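Local coordinates for SusD superfamily protein (Bacteroides fragilis NCTC 9343, PDB 3NQP) that probably binds glycans at the outer membrane as a SusD-family lipoprotein, working with a partner transporter in nutrient uptake, at residues 26-31 against 195-200; 100-105 against 115-120; 290-295 against 339-344; 433-438 against 466-471; 481-486 against 490-495. One frame throughout, in Å; residues are numbered along the deposited sequence. Where two conformers were deposited one is given.

Contact 1 of 5, residues 26-31 against 195-200; sequences AYIDGI and KVYWSK. With EDO (1,2-ethanediol), chain G.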
# COMPACT_ATOMS: atom_id res chain seq x y z
N ALA A 26 13.43 3.76 23.59
CA ALA A 26 13.82 4.84 22.68
C ALA A 26 14.17 4.27 21.29
O ALA A 26 13.77 4.83 20.27
CB ALA A 26 15.02 5.68 23.23
N TYR A 27 14.90 3.18 21.25
CA TYR A 27 15.30 2.62 19.99
C TYR A 27 14.07 2.07 19.24
O TYR A 27 13.99 2.20 18.03
CB TYR A 27 16.37 1.56 20.22
CG TYR A 27 17.27 1.32 19.04
CD1 TYR A 27 18.47 2.02 18.89
CD2 TYR A 27 16.93 0.38 18.06
CE1 TYR A 27 19.33 1.78 17.85
CE2 TYR A 27 17.79 0.12 17.00
CZ TYR A 27 18.99 0.84 16.89
OH TYR A 27 19.84 0.63 15.86
N ILE A 28 13.11 1.49 19.96
CA ILE A 28 11.85 1.05 19.36
C ILE A 28 11.10 2.21 18.74
O ILE A 28 10.54 2.08 17.63
CB ILE A 28 10.92 0.32 20.37
CG1 ILE A 28 11.42 -1.09 20.58
CG2 ILE A 28 9.44 0.25 19.88
CD1 ILE A 28 11.10 -2.03 19.43
N ASP A 29 11.06 3.34 19.44
CA ASP A 29 10.46 4.53 18.86
C ASP A 29 11.17 4.97 17.60
O ASP A 29 10.52 5.35 16.63
CB ASP A 29 10.41 5.68 19.88
CG ASP A 29 9.36 5.46 20.95
OD1 ASP A 29 8.71 4.40 20.97
OD2 ASP A 29 9.18 6.37 21.76
N GLY A 30 12.49 4.94 17.64
CA GLY A 30 13.31 5.31 16.47
C GLY A 30 13.05 4.39 15.31
O GLY A 30 12.94 4.84 14.18
N ILE A 31 13.01 3.10 15.58
CA ILE A 31 12.67 2.11 14.53
C ILE A 31 11.32 2.48 13.88
O ILE A 31 11.18 2.43 12.65
CB ILE A 31 12.63 0.66 15.08
CG1 ILE A 31 14.06 0.09 15.26
CG2 ILE A 31 11.73 -0.27 14.15
CD1 ILE A 31 14.14 -1.14 16.21
N LYS A 195 -2.42 1.21 17.70
CA LYS A 195 -2.39 0.93 16.28
C LYS A 195 -1.31 1.64 15.47
O LYS A 195 -1.32 1.55 14.28
CB LYS A 195 -3.79 1.08 15.71
CG LYS A 195 -4.68 -0.10 16.21
CD LYS A 195 -6.15 0.10 15.99
CE LYS A 195 -6.97 -1.12 16.40
NZ LYS A 195 -8.34 -1.10 15.77
N VAL A 196 -0.37 2.32 16.13
CA VAL A 196 0.77 2.91 15.43
C VAL A 196 2.14 2.34 15.81
O VAL A 196 3.17 2.84 15.36
CB VAL A 196 0.73 4.44 15.53
CG1 VAL A 196 -0.61 4.95 14.80
CG2 VAL A 196 0.89 4.93 17.04
N TYR A 197 2.12 1.29 16.61
CA TYR A 197 3.26 0.39 16.84
C TYR A 197 2.88 -0.97 16.29
O TYR A 197 1.72 -1.36 16.33
CB TYR A 197 3.57 0.29 18.33
CG TYR A 197 4.22 1.55 18.84
CD1 TYR A 197 3.47 2.65 19.23
CD2 TYR A 197 5.62 1.66 18.87
CE1 TYR A 197 4.09 3.84 19.68
CE2 TYR A 197 6.24 2.80 19.31
CZ TYR A 197 5.47 3.91 19.70
OH TYR A 197 6.09 5.05 20.15
N TRP A 198 3.85 -1.70 15.78
CA TRP A 198 3.59 -2.99 15.19
C TRP A 198 3.06 -3.94 16.25
O TRP A 198 3.39 -3.80 17.43
CB TRP A 198 4.87 -3.53 14.55
CG TRP A 198 4.66 -4.70 13.61
CD1 TRP A 198 4.70 -6.01 13.94
CD2 TRP A 198 4.33 -4.65 12.23
NE1 TRP A 198 4.46 -6.79 12.85
CE2 TRP A 198 4.24 -5.97 11.78
CE3 TRP A 198 4.14 -3.61 11.31
CZ2 TRP A 198 3.99 -6.30 10.45
CZ3 TRP A 198 3.86 -3.94 10.00
CH2 TRP A 198 3.77 -5.27 9.59
N SER A 199 2.19 -4.87 15.85
CA SER A 199 1.42 -5.69 16.79
C SER A 199 1.32 -7.09 16.23
O SER A 199 1.66 -7.33 15.07
CB SER A 199 0.01 -5.11 16.95
OG SER A 199 -0.71 -5.16 15.68
N LYS A 200 0.79 -7.99 17.04
CA LYS A 200 0.51 -9.37 16.61
C LYS A 200 -0.45 -9.43 15.42
O LYS A 200 -0.22 -10.15 14.43
CB LYS A 200 -0.00 -10.19 17.78
CG LYS A 200 -0.16 -11.68 17.51
CD LYS A 200 -0.88 -12.32 18.65
CE LYS A 200 -1.37 -13.65 18.28
NZ LYS A 200 -1.89 -14.40 19.39
C1 EDO G . 4.71 7.54 16.76
O1 EDO G . 5.54 8.55 16.14
C2 EDO G . 5.27 6.16 16.45
O2 EDO G . 6.57 6.06 17.06

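Contact 2 of 5, residues 100-105 against 115-120; sequences ARVTDA and FYLGEV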
# COMPACT_ATOMS: atom_id res chain seq x y z
N ALA A 100 20.14 -8.46 18.20
CA ALA A 100 21.42 -8.84 18.83
C ALA A 100 21.51 -8.31 20.28
O ALA A 100 21.84 -9.04 21.20
CB ALA A 100 22.62 -8.33 17.97
N ARG A 101 21.19 -7.05 20.50
CA ARG A 101 21.33 -6.50 21.87
C ARG A 101 20.30 -6.93 22.89
O ARG A 101 20.59 -6.99 24.09
CB ARG A 101 21.34 -4.98 21.84
CG ARG A 101 22.60 -4.40 21.21
CD ARG A 101 22.72 -2.92 21.61
NE ARG A 101 23.34 -2.08 20.58
CZ ARG A 101 23.82 -0.86 20.79
NH1 ARG A 101 23.79 -0.30 22.01
NH2 ARG A 101 24.37 -0.18 19.78
N VAL A 102 19.08 -7.18 22.43
CA VAL A 102 17.95 -7.35 23.33
C VAL A 102 17.62 -8.83 23.60
O VAL A 102 17.06 -9.14 24.64
CB VAL A 102 16.73 -6.55 22.80
CG1 VAL A 102 15.46 -6.98 23.51
CG2 VAL A 102 16.97 -5.07 22.95
N THR A 103 17.97 -9.74 22.69
CA THR A 103 17.61 -11.14 22.84
C THR A 103 17.95 -11.69 24.24
O THR A 103 17.10 -12.34 24.85
CB THR A 103 18.20 -12.01 21.71
OG1 THR A 103 17.54 -11.67 20.49
CG2 THR A 103 17.99 -13.51 21.96
N ASP A 104 19.12 -11.36 24.79
CA ASP A 104 19.49 -11.86 26.13
C ASP A 104 19.56 -10.80 27.23
O ASP A 104 20.18 -11.01 28.27
CB ASP A 104 20.80 -12.64 26.03
CG ASP A 104 20.70 -13.83 25.10
OD1 ASP A 104 19.66 -14.51 25.11
OD2 ASP A 104 21.65 -14.10 24.35
N ALA A 105 18.88 -9.67 27.03
CA ALA A 105 18.87 -8.56 27.97
C ALA A 105 18.15 -8.92 29.26
O ALA A 105 17.09 -9.56 29.23
CB ALA A 105 18.18 -7.35 27.35
N PHE A 115 7.46 -8.57 23.50
CA PHE A 115 6.64 -7.67 22.66
C PHE A 115 7.49 -6.93 21.65
O PHE A 115 7.16 -6.87 20.47
CB PHE A 115 5.83 -6.68 23.48
CG PHE A 115 4.77 -6.00 22.66
CD1 PHE A 115 3.57 -6.64 22.42
CD2 PHE A 115 5.00 -4.79 22.06
CE1 PHE A 115 2.62 -6.05 21.63
CE2 PHE A 115 4.03 -4.20 21.26
CZ PHE A 115 2.85 -4.84 21.07
N TYR A 116 8.61 -6.38 22.13
CA TYR A 116 9.56 -5.68 21.31
C TYR A 116 10.18 -6.60 20.27
O TYR A 116 10.30 -6.23 19.10
CB TYR A 116 10.65 -5.01 22.15
CG TYR A 116 10.23 -3.77 22.93
CD1 TYR A 116 8.99 -3.16 22.72
CD2 TYR A 116 11.09 -3.19 23.85
CE1 TYR A 116 8.62 -2.00 23.40
CE2 TYR A 116 10.75 -2.00 24.54
CZ TYR A 116 9.51 -1.43 24.31
OH TYR A 116 9.16 -0.29 24.97
N LEU A 117 10.54 -7.81 20.66
CA LEU A 117 11.16 -8.72 19.68
C LEU A 117 10.09 -9.15 18.63
O LEU A 117 10.38 -9.21 17.44
CB LEU A 117 11.84 -9.91 20.36
CG LEU A 117 13.14 -9.51 21.08
CD1 LEU A 117 13.69 -10.64 21.92
CD2 LEU A 117 14.18 -8.96 20.07
N GLY A 118 8.85 -9.35 19.04
CA GLY A 118 7.78 -9.60 18.10
C GLY A 118 7.70 -8.48 17.08
O GLY A 118 7.53 -8.71 15.88
N GLU A 119 7.85 -7.25 17.55
CA GLU A 119 7.70 -6.10 16.65
C GLU A 119 8.86 -6.12 15.65
O GLU A 119 8.65 -5.94 14.45
CB GLU A 119 7.66 -4.78 17.40
CG GLU A 119 6.38 -4.57 18.20
CD GLU A 119 6.29 -3.21 18.85
OE1 GLU A 119 7.25 -2.82 19.50
OE2 GLU A 119 5.23 -2.52 18.73
N VAL A 120 10.08 -6.35 16.15
CA VAL A 120 11.26 -6.13 15.35
C VAL A 120 11.44 -7.26 14.33
O VAL A 120 11.81 -7.00 13.21
CB VAL A 120 12.51 -5.88 16.22
CG1 VAL A 120 13.75 -5.91 15.38
CG2 VAL A 120 12.35 -4.51 16.96

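Contact 3 of 5, residues 290-295 against 339-344; sequences GSTKNR and IASYNK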
# COMPACT_ATOMS: atom_id res chain seq x y z
N GLY A 290 -0.98 27.59 -9.99
CA GLY A 290 -1.63 26.59 -10.83
C GLY A 290 -2.92 27.05 -11.46
O GLY A 290 -3.46 28.07 -11.10
N SER A 291 -3.45 26.25 -12.37
CA SER A 291 -4.59 26.64 -13.18
C SER A 291 -5.89 26.11 -12.62
O SER A 291 -6.95 26.64 -12.96
CB SER A 291 -4.42 26.16 -14.64
OG SER A 291 -4.15 24.75 -14.65
N THR A 292 -5.84 25.06 -11.79
CA THR A 292 -7.09 24.46 -11.24
C THR A 292 -7.99 25.52 -10.58
O THR A 292 -9.20 25.52 -10.78
CB THR A 292 -6.79 23.29 -10.24
OG1 THR A 292 -5.98 22.30 -10.90
CG2 THR A 292 -8.06 22.63 -9.73
N LYS A 293 -7.41 26.45 -9.83
CA LYS A 293 -8.18 27.47 -9.09
C LYS A 293 -9.10 28.29 -9.96
O LYS A 293 -10.10 28.82 -9.45
CB LYS A 293 -7.30 28.43 -8.31
CG LYS A 293 -6.23 29.16 -9.14
CD LYS A 293 -5.56 30.30 -8.37
CE LYS A 293 -4.48 31.04 -9.22
NZ LYS A 293 -3.20 30.25 -9.52
N ASN A 294 -8.79 28.41 -11.25
CA ASN A 294 -9.61 29.21 -12.17
C ASN A 294 -10.59 28.36 -12.95
O ASN A 294 -11.29 28.86 -13.78
CB ASN A 294 -8.72 30.00 -13.13
CG ASN A 294 -7.81 30.97 -12.40
OD1 ASN A 294 -8.23 31.66 -11.48
ND2 ASN A 294 -6.55 30.99 -12.78
N ARG A 295 -10.66 27.06 -12.69
CA ARG A 295 -11.63 26.23 -13.36
C ARG A 295 -12.85 26.15 -12.40
O ARG A 295 -13.01 27.03 -11.52
CB ARG A 295 -11.04 24.86 -13.70
CG ARG A 295 -9.88 24.95 -14.67
CD ARG A 295 -9.54 23.68 -15.46
NE ARG A 295 -8.46 24.05 -16.38
CZ ARG A 295 -7.16 24.01 -16.08
NH1 ARG A 295 -6.73 23.52 -14.92
NH2 ARG A 295 -6.27 24.44 -16.96
N ILE A 339 -12.04 15.30 -5.37
CA ILE A 339 -12.84 16.42 -5.84
C ILE A 339 -12.50 16.60 -7.31
O ILE A 339 -11.36 16.42 -7.73
CB ILE A 339 -12.60 17.77 -5.06
CG1 ILE A 339 -13.65 18.83 -5.47
CG2 ILE A 339 -11.13 18.27 -5.23
CD1 ILE A 339 -13.64 20.18 -4.60
N ALA A 340 -13.51 16.93 -8.13
CA ALA A 340 -13.29 17.08 -9.57
C ALA A 340 -13.22 18.58 -9.93
O ALA A 340 -13.90 19.42 -9.33
CB ALA A 340 -14.44 16.40 -10.33
N SER A 341 -12.41 18.89 -10.93
CA SER A 341 -12.39 20.24 -11.51
C SER A 341 -12.85 20.12 -12.95
O SER A 341 -12.54 19.14 -13.65
CB SER A 341 -11.00 20.89 -11.39
OG SER A 341 -9.97 20.16 -12.05
N TYR A 342 -13.57 21.13 -13.40
CA TYR A 342 -14.25 21.12 -14.70
C TYR A 342 -13.90 22.37 -15.54
O TYR A 342 -13.75 23.45 -15.00
CB TYR A 342 -15.77 21.13 -14.50
CG TYR A 342 -16.32 19.91 -13.83
CD1 TYR A 342 -16.25 19.76 -12.45
CD2 TYR A 342 -16.87 18.87 -14.58
CE1 TYR A 342 -16.74 18.62 -11.85
CE2 TYR A 342 -17.35 17.76 -13.98
CZ TYR A 342 -17.28 17.62 -12.63
OH TYR A 342 -17.77 16.47 -12.02
N ASN A 343 -13.81 22.18 -16.85
CA ASN A 343 -13.92 23.26 -17.83
C ASN A 343 -15.37 23.58 -18.05
O ASN A 343 -16.21 22.71 -17.91
CB ASN A 343 -13.40 22.79 -19.18
CG ASN A 343 -12.04 23.29 -19.47
OD1 ASN A 343 -11.58 24.24 -18.83
ND2 ASN A 343 -11.38 22.68 -20.48
N LYS A 344 -15.64 24.84 -18.39
CA LYS A 344 -16.97 25.30 -18.72
C LYS A 344 -16.89 25.80 -20.14
O LYS A 344 -16.01 26.61 -20.47
CB LYS A 344 -17.42 26.42 -17.78
CG LYS A 344 -18.59 27.21 -18.32
CD LYS A 344 -19.42 27.85 -17.22
CE LYS A 344 -18.91 29.21 -16.84
NZ LYS A 344 -19.84 29.92 -15.94
O HOH W 1 -7.70 21.43 -13.11
O HOH W 2 -9.06 25.12 -19.07

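Contact 4 of 5, residues 433-438 against 466-471; sequences TNELAI and TPLVFC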
# COMPACT_ATOMS: atom_id res chain seq x y z
N THR A 433 -14.25 -13.52 -13.80
CA THR A 433 -15.19 -12.43 -13.41
C THR A 433 -14.94 -12.10 -11.94
O THR A 433 -14.90 -10.94 -11.56
CB THR A 433 -16.63 -12.86 -13.65
OG1 THR A 433 -16.76 -13.24 -15.01
CG2 THR A 433 -17.69 -11.72 -13.31
N ASN A 434 -14.78 -13.14 -11.10
CA ASN A 434 -14.49 -12.99 -9.70
C ASN A 434 -13.16 -12.27 -9.45
O ASN A 434 -13.10 -11.34 -8.65
CB ASN A 434 -14.41 -14.34 -8.99
CG ASN A 434 -15.78 -14.98 -8.74
OD1 ASN A 434 -16.81 -14.31 -8.55
ND2 ASN A 434 -15.79 -16.30 -8.75
N GLU A 435 -12.08 -12.72 -10.08
CA GLU A 435 -10.75 -12.07 -9.89
C GLU A 435 -10.81 -10.59 -10.26
O GLU A 435 -10.33 -9.73 -9.52
CB GLU A 435 -9.67 -12.78 -10.72
CG GLU A 435 -8.29 -12.50 -10.26
CD GLU A 435 -7.82 -13.45 -9.16
OE1 GLU A 435 -8.66 -14.00 -8.40
OE2 GLU A 435 -6.60 -13.65 -9.05
N LEU A 436 -11.43 -10.27 -11.39
CA LEU A 436 -11.55 -8.88 -11.82
C LEU A 436 -12.45 -8.05 -10.90
O LEU A 436 -12.18 -6.87 -10.67
CB LEU A 436 -11.97 -8.76 -13.27
CG LEU A 436 -11.02 -9.38 -14.32
CD1 LEU A 436 -11.66 -9.42 -15.71
CD2 LEU A 436 -9.60 -8.66 -14.36
N ALA A 437 -13.51 -8.65 -10.41
CA ALA A 437 -14.39 -8.00 -9.44
C ALA A 437 -13.63 -7.65 -8.15
O ALA A 437 -13.87 -6.58 -7.56
CB ALA A 437 -15.64 -8.89 -9.15
N ILE A 438 -12.70 -8.50 -7.74
CA ILE A 438 -11.93 -8.30 -6.50
C ILE A 438 -10.93 -7.19 -6.78
O ILE A 438 -10.83 -6.23 -6.01
CB ILE A 438 -11.23 -9.59 -6.00
CG1 ILE A 438 -12.24 -10.64 -5.50
CG2 ILE A 438 -10.19 -9.27 -4.87
CD1 ILE A 438 -11.58 -12.10 -5.41
N THR A 466 -2.29 -16.42 -16.27
CA THR A 466 -1.38 -15.28 -16.50
C THR A 466 -1.57 -14.13 -15.48
O THR A 466 -2.70 -13.73 -15.24
CB THR A 466 -1.63 -14.71 -17.89
OG1 THR A 466 -1.66 -15.80 -18.80
CG2 THR A 466 -0.54 -13.71 -18.31
N PRO A 467 -0.46 -13.60 -14.93
CA PRO A 467 -0.60 -12.41 -14.09
C PRO A 467 -1.36 -11.29 -14.79
O PRO A 467 -1.18 -11.04 -16.03
CB PRO A 467 0.84 -11.99 -13.83
CG PRO A 467 1.59 -13.29 -13.83
CD PRO A 467 0.90 -14.17 -14.87
N LEU A 468 -2.20 -10.60 -14.03
CA LEU A 468 -3.03 -9.57 -14.65
C LEU A 468 -2.23 -8.38 -15.21
O LEU A 468 -2.75 -7.68 -16.06
CB LEU A 468 -4.12 -9.08 -13.70
CG LEU A 468 -5.30 -10.01 -13.45
CD1 LEU A 468 -6.33 -9.28 -12.55
CD2 LEU A 468 -5.94 -10.60 -14.77
N VAL A 469 -1.00 -8.15 -14.73
CA VAL A 469 -0.14 -7.10 -15.28
C VAL A 469 0.11 -7.33 -16.80
O VAL A 469 0.29 -6.37 -17.56
CB VAL A 469 1.21 -7.02 -14.53
CG1 VAL A 469 1.99 -8.33 -14.75
CG2 VAL A 469 2.03 -5.82 -14.97
N PHE A 470 0.05 -8.59 -17.24
CA PHE A 470 0.21 -8.94 -18.67
C PHE A 470 -1.07 -9.03 -19.52
O PHE A 470 -1.00 -9.33 -20.74
CB PHE A 470 0.94 -10.29 -18.80
CG PHE A 470 2.34 -10.33 -18.22
CD1 PHE A 470 3.31 -9.39 -18.59
CD2 PHE A 470 2.72 -11.37 -17.37
CE1 PHE A 470 4.63 -9.48 -18.09
CE2 PHE A 470 4.04 -11.46 -16.88
CZ PHE A 470 4.99 -10.48 -17.22
N CYS A 471 -2.22 -8.73 -18.92
CA CYS A 471 -3.51 -8.88 -19.59
C CYS A 471 -4.17 -7.52 -19.76
O CYS A 471 -4.12 -6.66 -18.87
CB CYS A 471 -4.45 -9.79 -18.78
SG CYS A 471 -3.74 -11.43 -18.40

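Contact 5 of 5, residues 481-486 against 490-495; sequences PILNKS and HKLLWP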
# COMPACT_ATOMS: atom_id res chain seq x y z
N PRO A 481 -2.37 -4.43 -22.33
CA PRO A 481 -1.74 -4.83 -21.08
C PRO A 481 -0.76 -3.78 -20.61
O PRO A 481 -0.16 -3.09 -21.44
CB PRO A 481 -0.99 -6.10 -21.44
CG PRO A 481 -0.92 -6.15 -22.92
CD PRO A 481 -2.02 -5.31 -23.46
N ILE A 482 -0.60 -3.66 -19.30
CA ILE A 482 0.36 -2.71 -18.73
C ILE A 482 1.79 -3.11 -19.11
O ILE A 482 2.57 -2.25 -19.47
CB ILE A 482 0.15 -2.60 -17.21
CG1 ILE A 482 -1.20 -1.90 -16.99
CG2 ILE A 482 1.24 -1.81 -16.52
CD1 ILE A 482 -1.70 -1.97 -15.52
N LEU A 483 2.15 -4.40 -19.00
CA LEU A 483 3.37 -4.97 -19.59
C LEU A 483 3.08 -5.99 -20.69
O LEU A 483 2.16 -6.78 -20.60
CB LEU A 483 4.26 -5.66 -18.53
CG LEU A 483 4.76 -4.78 -17.36
CD1 LEU A 483 5.54 -5.61 -16.32
CD2 LEU A 483 5.57 -3.58 -17.90
N ASN A 484 3.94 -6.01 -21.68
CA ASN A 484 3.92 -6.95 -22.78
C ASN A 484 4.72 -8.14 -22.31
O ASN A 484 5.93 -8.04 -22.12
CB ASN A 484 4.56 -6.29 -24.01
CG ASN A 484 4.61 -7.20 -25.22
OD1 ASN A 484 4.84 -8.39 -25.13
ND2 ASN A 484 4.40 -6.61 -26.39
N LYS A 485 4.05 -9.27 -22.13
CA LYS A 485 4.71 -10.45 -21.61
C LYS A 485 5.85 -10.98 -22.50
O LYS A 485 6.75 -11.62 -22.00
CB LYS A 485 3.69 -11.55 -21.39
CG LYS A 485 4.24 -12.75 -20.61
CD LYS A 485 3.11 -13.68 -20.19
CE LYS A 485 3.60 -14.72 -19.18
NZ LYS A 485 4.72 -15.50 -19.77
N SER A 486 5.82 -10.72 -23.80
CA SER A 486 6.85 -11.32 -24.67
C SER A 486 8.15 -10.50 -24.68
O SER A 486 9.21 -11.07 -24.91
CB SER A 486 6.33 -11.48 -26.08
OG SER A 486 6.25 -10.19 -26.67
N HIS A 490 10.82 -9.27 -17.83
CA HIS A 490 11.89 -8.89 -16.88
C HIS A 490 11.49 -7.66 -16.05
O HIS A 490 12.00 -7.48 -14.95
CB HIS A 490 13.21 -8.66 -17.60
CG HIS A 490 13.22 -7.44 -18.48
ND1 HIS A 490 12.61 -7.41 -19.71
CD2 HIS A 490 13.76 -6.21 -18.30
CE1 HIS A 490 12.79 -6.22 -20.26
NE2 HIS A 490 13.48 -5.46 -19.42
N LYS A 491 10.54 -6.86 -16.54
CA LYS A 491 10.13 -5.65 -15.82
C LYS A 491 9.15 -5.91 -14.67
O LYS A 491 8.70 -4.94 -14.02
CB LYS A 491 9.50 -4.62 -16.76
CG LYS A 491 10.46 -3.99 -17.82
CD LYS A 491 9.75 -2.89 -18.59
CE LYS A 491 10.61 -2.25 -19.68
NZ LYS A 491 9.77 -1.18 -20.39
N LEU A 492 8.80 -7.18 -14.40
CA LEU A 492 8.08 -7.51 -13.17
C LEU A 492 8.92 -7.09 -11.94
O LEU A 492 8.34 -6.69 -10.92
CB LEU A 492 7.75 -9.00 -13.10
CG LEU A 492 6.81 -9.64 -14.13
CD1 LEU A 492 6.78 -11.17 -13.93
CD2 LEU A 492 5.41 -9.00 -14.07
N LEU A 493 10.26 -7.23 -12.06
CA LEU A 493 11.22 -6.83 -11.05
C LEU A 493 11.92 -5.55 -11.47
O LEU A 493 11.90 -5.17 -12.63
CB LEU A 493 12.23 -7.95 -10.73
CG LEU A 493 11.61 -9.31 -10.36
CD1 LEU A 493 12.70 -10.39 -10.16
CD2 LEU A 493 10.68 -9.21 -9.15
N TRP A 494 12.47 -4.84 -10.50
CA TRP A 494 13.13 -3.57 -10.72
C TRP A 494 14.65 -3.72 -10.85
O TRP A 494 15.28 -4.61 -10.22
CB TRP A 494 12.79 -2.62 -9.58
CG TRP A 494 11.34 -2.26 -9.39
CD1 TRP A 494 10.27 -3.09 -9.46
CD2 TRP A 494 10.84 -0.98 -9.00
NE1 TRP A 494 9.10 -2.39 -9.16
CE2 TRP A 494 9.44 -1.10 -8.87
CE3 TRP A 494 11.44 0.27 -8.74
CZ2 TRP A 494 8.63 -0.01 -8.48
CZ3 TRP A 494 10.64 1.34 -8.39
CH2 TRP A 494 9.25 1.20 -8.25
N PRO A 495 15.25 -2.91 -11.73
CA PRO A 495 16.70 -3.03 -11.88
C PRO A 495 17.44 -2.22 -10.82
O PRO A 495 16.84 -1.43 -10.11
CB PRO A 495 16.94 -2.41 -13.25
CG PRO A 495 15.89 -1.29 -13.32
CD PRO A 495 14.72 -1.77 -12.51

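Contact 1 of 5, residues 26-31 against 195-200
Y197 reaches helix 21-37 with its phenol and donates a hydrogen bond from OH to OD1 of D29, 2.8 Å long, in one of the two conformers of the aspartate. In that conformer the oxygen is met from well above the carboxylate plane, about 65° out of it, while OD1 itself stays near the plane of the tyrosine ring, at its edge; the two planes are turned 46° apart. One residue earlier, I28 lays its CG2 methyl, swung anti to the backbone N, obliquely against the same ring, 4.1 Å from CE2 of Y197. An ethanediol, probably from the crystallisation liquor, adds a weak hydrogen bond from O2 to OH of Y197, at 3.3 Å. Farther out, R192 forms a salt bridge with OD2 of D29, and H32 meets the Y197 ring. S199 caps the start of helix 200-216, just beyond the tyrosine. With its other oxygen paired to an arginine, the carboxylate probably stays ionised and makes a strong acceptor for the phenol.

Contact 2 of 5, residues 100-105 against 115-120
V102 and L117 meet near the C-terminal part of helix 89-102, where the chain prepares to turn back into helix 110-135. V102 directs its side chain toward the facing helix, and its CG1 methyl, placed anti to the backbone N (chi1 166°), lies 4.2 Å from CD2 of L117. The two side chains run antiparallel alongside each other, and their methyls touch. At T103 the other methyl of the same leucine takes over: CD1 of L117 rests 4.1 Å from CA of T103 and 4.2 Å from its OG1. This methyl meets the CA and hydroxyl side of T103 without a polar bond to it, since the threonine hydroxyl turns back to the carbonyl of I99 in helix 89-102. From V102 to A105 the backbone makes a type I turn, with A105 N bonded to V102 O at 3.1 Å. K113 reaches back to the carbonyl of A105, tying the turn to the following helix. L108 also touches V102, and Y180 of helix 163-181 touches L117. A leucine from the second helix thus fits against V102 and T103 in a helical hairpin, consistent with the TPR-related, largely helical architecture of the family.

Contact 3 of 5, residues 290-295 against 339-344
The guanidinium of R295 meets N343 at its edge: OD1 of N343 lies in the guanidinium plane, 4.0 Å from NE, and a water bridges the two, accepting from NE of R295 at 3.0 Å and donating to OD1 of N343. Y354 makes a cation-pi contact with the same guanidinium. Guanidinium and amide planes are 69° apart, although the two side chains run side by side in the same direction. NH1 of R295 bonds to OG of S291 at 2.9 Å, with the hydroxyl tilted 22° from the guanidinium plane, and gives another hydrogen to a second water. That water also bonds to OG1 of T292 and OG of S341, bringing both segments to one solvent molecule. Nearer the backbone, CB of R295 sits 3.3 Å from O of Y342, and CG2 of T292 packs 3.8 Å from CB of S341. D61 bonds to T292 and H357 to S341. The loop 290-295 thus lies against strand 338-344, whose antiparallel partner, strand 351-358, supplies H357 and Y354.

Contact 4 of 5, residues 433-438 against 466-471
L468 carries the whole loop side of this contact, meeting L436 and E435 of helix 431-445. Just before it, P467 leads into a short 3-10 turn, its carbonyl O taking a hydrogen bond from N of F470 at 3.0 Å. L468 itself points toward the helix, with CG anti to its carbonyl carbon (chi1 -75°), which brings both methyls to the helix. CD1 of L468 comes 3.8 Å from CD2 of L436, and the other methyl, CD2 of L468, lies 4.2 Å from that same atom, so a single methyl of L436 touches both branches. The two leucines cross at a slant. CD1 of L468 also approaches the aliphatic part of E435, 4.4 Å from CG. The carboxylate of E435 is engaged elsewhere, in a salt bridge with K216 and in hydrogen bonds with N394 and the backbone of T460. Past L468, V469 puts CG1 over the centre of the F470 ring, 4.0 Å above its plane, and C471 N closes the turn on L468 O. The backbone of L468 is hydrogen-bonded to M459, just after helix 452-458, while V469 packs on W453 and L456 of that helix and helix 399-414 lines another flank of helix 431-445.

Contact 5 of 5, residues 481-486 against 490-495
A tight bend of the loop between helices 452-458 and 498-503 brings L483 against a short 3-10 turn, and an Asx turn at N484 shapes the chain between them. L483 points toward the turn, and its CD1 methyl does the touching, 4.0 Å from O of K491. The same CD1 lies 4.1 Å from CD2 of L492. One methyl thus touches a backbone carbonyl, whose oxygen is hydrogen-bonded to R50, the base of a lysine and a second leucine. Beyond CG the lysine chain is extended and leads its amine away, to a salt bridge with E488 and a hydrogen bond with the carbonyl of Q73. In the Asx turn, OD1 of N484 accepts from N of S486 in the plane of its carbonyl, at 2.9 Å, and from OG of S486, which is tilted 26° from that plane. CG of K491 also lies against one face of the H490 ring. Two donors hold the N484 amide oxygen and should limit its rotation, whereas the contact across the bend rests on van der Waals contact of one methyl, with the lysine charge met outside it.

Contacts 2 and 4 are buried and apolar, each resting on leucine methyls; contacts 1, 3 and 5 are only partly buried, and 1 and 3 bring polar groups into play, by a direct phenol-carboxylate bond in contact 1 and by shared waters in contact 3. Contacts 1 and 2 touch: helix 110-135 serves contact 2 and also backs contact 1, where Y116 and V120 pack on I28 and E119 meets Y197. Segment 466-471 of contact 4 and both segments of contact 5 lie in one long loop, with V469 O and L483 N probably hydrogen-bonded and F470 packed on K485. Contact 3 stands apart, centred about 34 Å from the centre of contact 4, and is the one in which a beta strand takes part.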